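Local coordinates for UPF0311 protein CA_C3321 (Clostridium acetobutylicum ATCC 824, PDB 3G7G) that is of unknown function but folds as an antiparallel beta-barrel of the DUF3237 family and assembles with further copies of itself, at residues Ala75-Arg80 against Ile89-Ile94. Residues are numbered along the deposited sequence; the frame is centred on the assembly and turned at random.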
loop_
_atom_site.group_PDB
_atom_site.type_symbol
_atom_site.label_atom_id
_atom_site.label_comp_id
_atom_site.label_asym_id
_atom_site.label_seq_id
_atom_site.Cartn_x
_atom_site.Cartn_y
_atom_site.Cartn_z
ATOM N N ALA A 75 -12.291 1.503 -1.005
ATOM C CA ALA A 75 -13.103 2.752 -0.953
ATOM C C ALA A 75 -12.392 3.905 -0.254
ATOM O O ALA A 75 -11.701 3.695 0.727
ATOM C CB ALA A 75 -14.499 2.496 -0.266
ATOM N N ARG A 76 -12.473 5.105 -0.825
ATOM C CA ARG A 76 -11.943 6.283 -0.190
ATOM C C ARG A 76 -13.035 7.301 -0.145
ATOM O O ARG A 76 -13.519 7.756 -1.211
ATOM C CB ARG A 76 -10.804 6.881 -0.983
ATOM C CG ARG A 76 -9.634 5.979 -1.166
ATOM C CD ARG A 76 -8.657 6.628 -2.111
ATOM N NE ARG A 76 -7.366 5.996 -2.027
ATOM C CZ ARG A 76 -6.329 6.310 -2.773
ATOM N NH1 ARG A 76 -6.437 7.248 -3.676
ATOM N NH2 ARG A 76 -5.175 5.677 -2.602
ATOM N N TYR A 77 -13.396 7.676 1.078
ATOM C CA TYR A 77 -14.428 8.655 1.342
ATOM C C TYR A 77 -14.256 9.214 2.753
ATOM O O TYR A 77 -13.339 8.819 3.472
ATOM C CB TYR A 77 -15.801 8.016 1.152
ATOM C CG TYR A 77 -16.093 6.828 2.033
ATOM C CD1 TYR A 77 -16.822 6.965 3.206
ATOM C CD2 TYR A 77 -15.691 5.559 1.667
ATOM C CE1 TYR A 77 -17.101 5.860 3.998
ATOM C CE2 TYR A 77 -15.941 4.463 2.468
ATOM C CZ TYR A 77 -16.656 4.610 3.624
ATOM O OH TYR A 77 -16.923 3.491 4.404
ATOM N N ALA A 78 -15.149 10.118 3.167
ATOM C CA ALA A 78 -14.996 10.865 4.404
ATOM C C ALA A 78 -16.364 11.099 4.993
ATOM O O ALA A 78 -17.388 11.092 4.292
ATOM C CB ALA A 78 -14.317 12.201 4.153
ATOM N N ILE A 79 -16.371 11.265 6.293
ATOM C CA ILE A 79 -17.603 11.533 6.990
ATOM C C ILE A 79 -17.383 12.782 7.801
ATOM O O ILE A 79 -16.255 13.131 8.128
ATOM C CB ILE A 79 -18.071 10.358 7.864
ATOM C CG1 ILE A 79 -17.056 9.931 8.905
ATOM C CG2 ILE A 79 -18.314 9.111 7.030
ATOM C CD1 ILE A 79 -17.553 8.726 9.682
ATOM N N ARG A 80 -18.479 13.468 8.083
ATOM C CA ARG A 80 -18.504 14.615 8.928
ATOM C C ARG A 80 -19.472 14.318 10.034
ATOM O O ARG A 80 -20.632 14.034 9.767
ATOM C CB ARG A 80 -19.015 15.796 8.156
ATOM C CG ARG A 80 -19.197 17.037 9.023
ATOM C CD ARG A 80 -18.579 18.202 8.366
ATOM N NE ARG A 80 -17.281 18.405 8.950
ATOM C CZ ARG A 80 -16.177 18.677 8.283
ATOM N NH1 ARG A 80 -16.148 18.713 6.950
ATOM N NH2 ARG A 80 -15.073 18.846 8.968
ATOM N N ILE A 89 -11.644 7.926 5.488
ATOM C CA ILE A 89 -11.702 6.473 5.582
ATOM C C ILE A 89 -11.138 5.870 4.312
ATOM O O ILE A 89 -11.538 6.279 3.245
ATOM C CB ILE A 89 -13.167 5.986 5.707
ATOM C CG1 ILE A 89 -13.843 6.703 6.851
ATOM C CG2 ILE A 89 -13.256 4.447 5.909
ATOM C CD1 ILE A 89 -15.129 6.128 7.239
ATOM N N GLU A 90 -10.174 4.962 4.458
ATOM C CA GLU A 90 -9.738 4.050 3.409
ATOM C C GLU A 90 -10.178 2.665 3.865
ATOM O O GLU A 90 -9.707 2.200 4.891
ATOM C CB GLU A 90 -8.229 4.094 3.290
ATOM C CG GLU A 90 -7.684 4.744 2.079
ATOM C CD GLU A 90 -7.620 3.758 0.888
ATOM O OE1 GLU A 90 -8.492 2.836 0.833
ATOM O OE2 GLU A 90 -6.709 3.909 0.029
ATOM N N ASN A 91 -11.104 2.038 3.136
ATOM C CA ASN A 91 -11.720 0.765 3.548
ATOM C C ASN A 91 -11.441 -0.281 2.484
ATOM O O ASN A 91 -11.921 -0.147 1.355
ATOM C CB ASN A 91 -13.247 0.955 3.736
ATOM C CG ASN A 91 -13.876 -0.098 4.648
ATOM O OD1 ASN A 91 -13.193 -0.913 5.224
ATOM N ND2 ASN A 91 -15.189 -0.073 4.770
ATOM N N ASN A 92 -10.625 -1.290 2.813
ATOM C CA ASN A 92 -10.168 -2.253 1.812
ATOM C C ASN A 92 -10.609 -3.616 2.233
ATOM O O ASN A 92 -10.392 -4.023 3.366
ATOM C CB ASN A 92 -8.636 -2.265 1.654
ATOM C CG ASN A 92 -8.066 -0.932 1.297
ATOM O OD1 ASN A 92 -7.296 -0.363 2.044
ATOM N ND2 ASN A 92 -8.419 -0.436 0.166
ATOM N N GLY A 93 -11.244 -4.340 1.320
ATOM C CA GLY A 93 -11.775 -5.619 1.680
ATOM C C GLY A 93 -12.113 -6.539 0.537
ATOM O O GLY A 93 -11.698 -6.336 -0.611
ATOM N N ILE A 94 -12.851 -7.588 0.888
ATOM C CA ILE A 94 -13.230 -8.606 -0.097
ATOM C C ILE A 94 -14.682 -8.969 -0.014
ATOM O O ILE A 94 -15.340 -8.778 1.034
ATOM C CB ILE A 94 -12.347 -9.852 -0.028
ATOM C CG1 ILE A 94 -12.423 -10.474 1.346
ATOM C CG2 ILE A 94 -10.865 -9.495 -0.397
ATOM C CD1 ILE A 94 -11.676 -11.827 1.427
HETATM O O HOH W 1 -16.771 1.289 2.032
#
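Ala75 pairs with Asn91 and Tyr77 with Ile89 as antiparallel hydrogen-bonded pairs, and the axes of segments 75-80 and 89-94 approach to 4.9 Å. Ala75 N meets Asn91 O at 2.9 Å, and Ile89 N meets Tyr77 O at 2.8 Å; the reciprocal bonds, Asn91 N to Ala75 O and Tyr77 N to Ile89 O, complete both pairs. Between them, Arg76 and Glu90 form a non-hydrogen-bonded pair whose side chains run alongside each other. Arg76 NE reaches Glu90 OE2 at 3.0 Å in a nearly straight salt bridge (171° at the hydrogen). The carboxylate oxygen lies in the guanidinium plane, yet the N-H arrives from above the carboxylate, the two planes being 83° apart. A bend at chi2 brings the Glu90 carboxylate back beside Arg76 CG. On the other face, with Tyr77 CG set between backbone N and carbonyl carbon (chi1 59°), Ile89 CB lies over one face of the Tyr77 ring, offset toward its rim, and Tyr77 CE1 comes within 3.8 Å of Ile89 CD1. A water 3.2 Å from Tyr77 OH also accepts a weak bond from Asn91 ND2, while Asn91 OD1 is held by Thr120. The pairing belongs to the hairpin of strands 71-81 and 86-96. Tyr77 and Asn91 pack against Phe154 of strand 150-157, on the inner side of the barrel, whereas Arg76 NH2 hydrogen-bonds to Ser74 OG of the second subunit; strands 53-65 and 117-126 flank the hairpin.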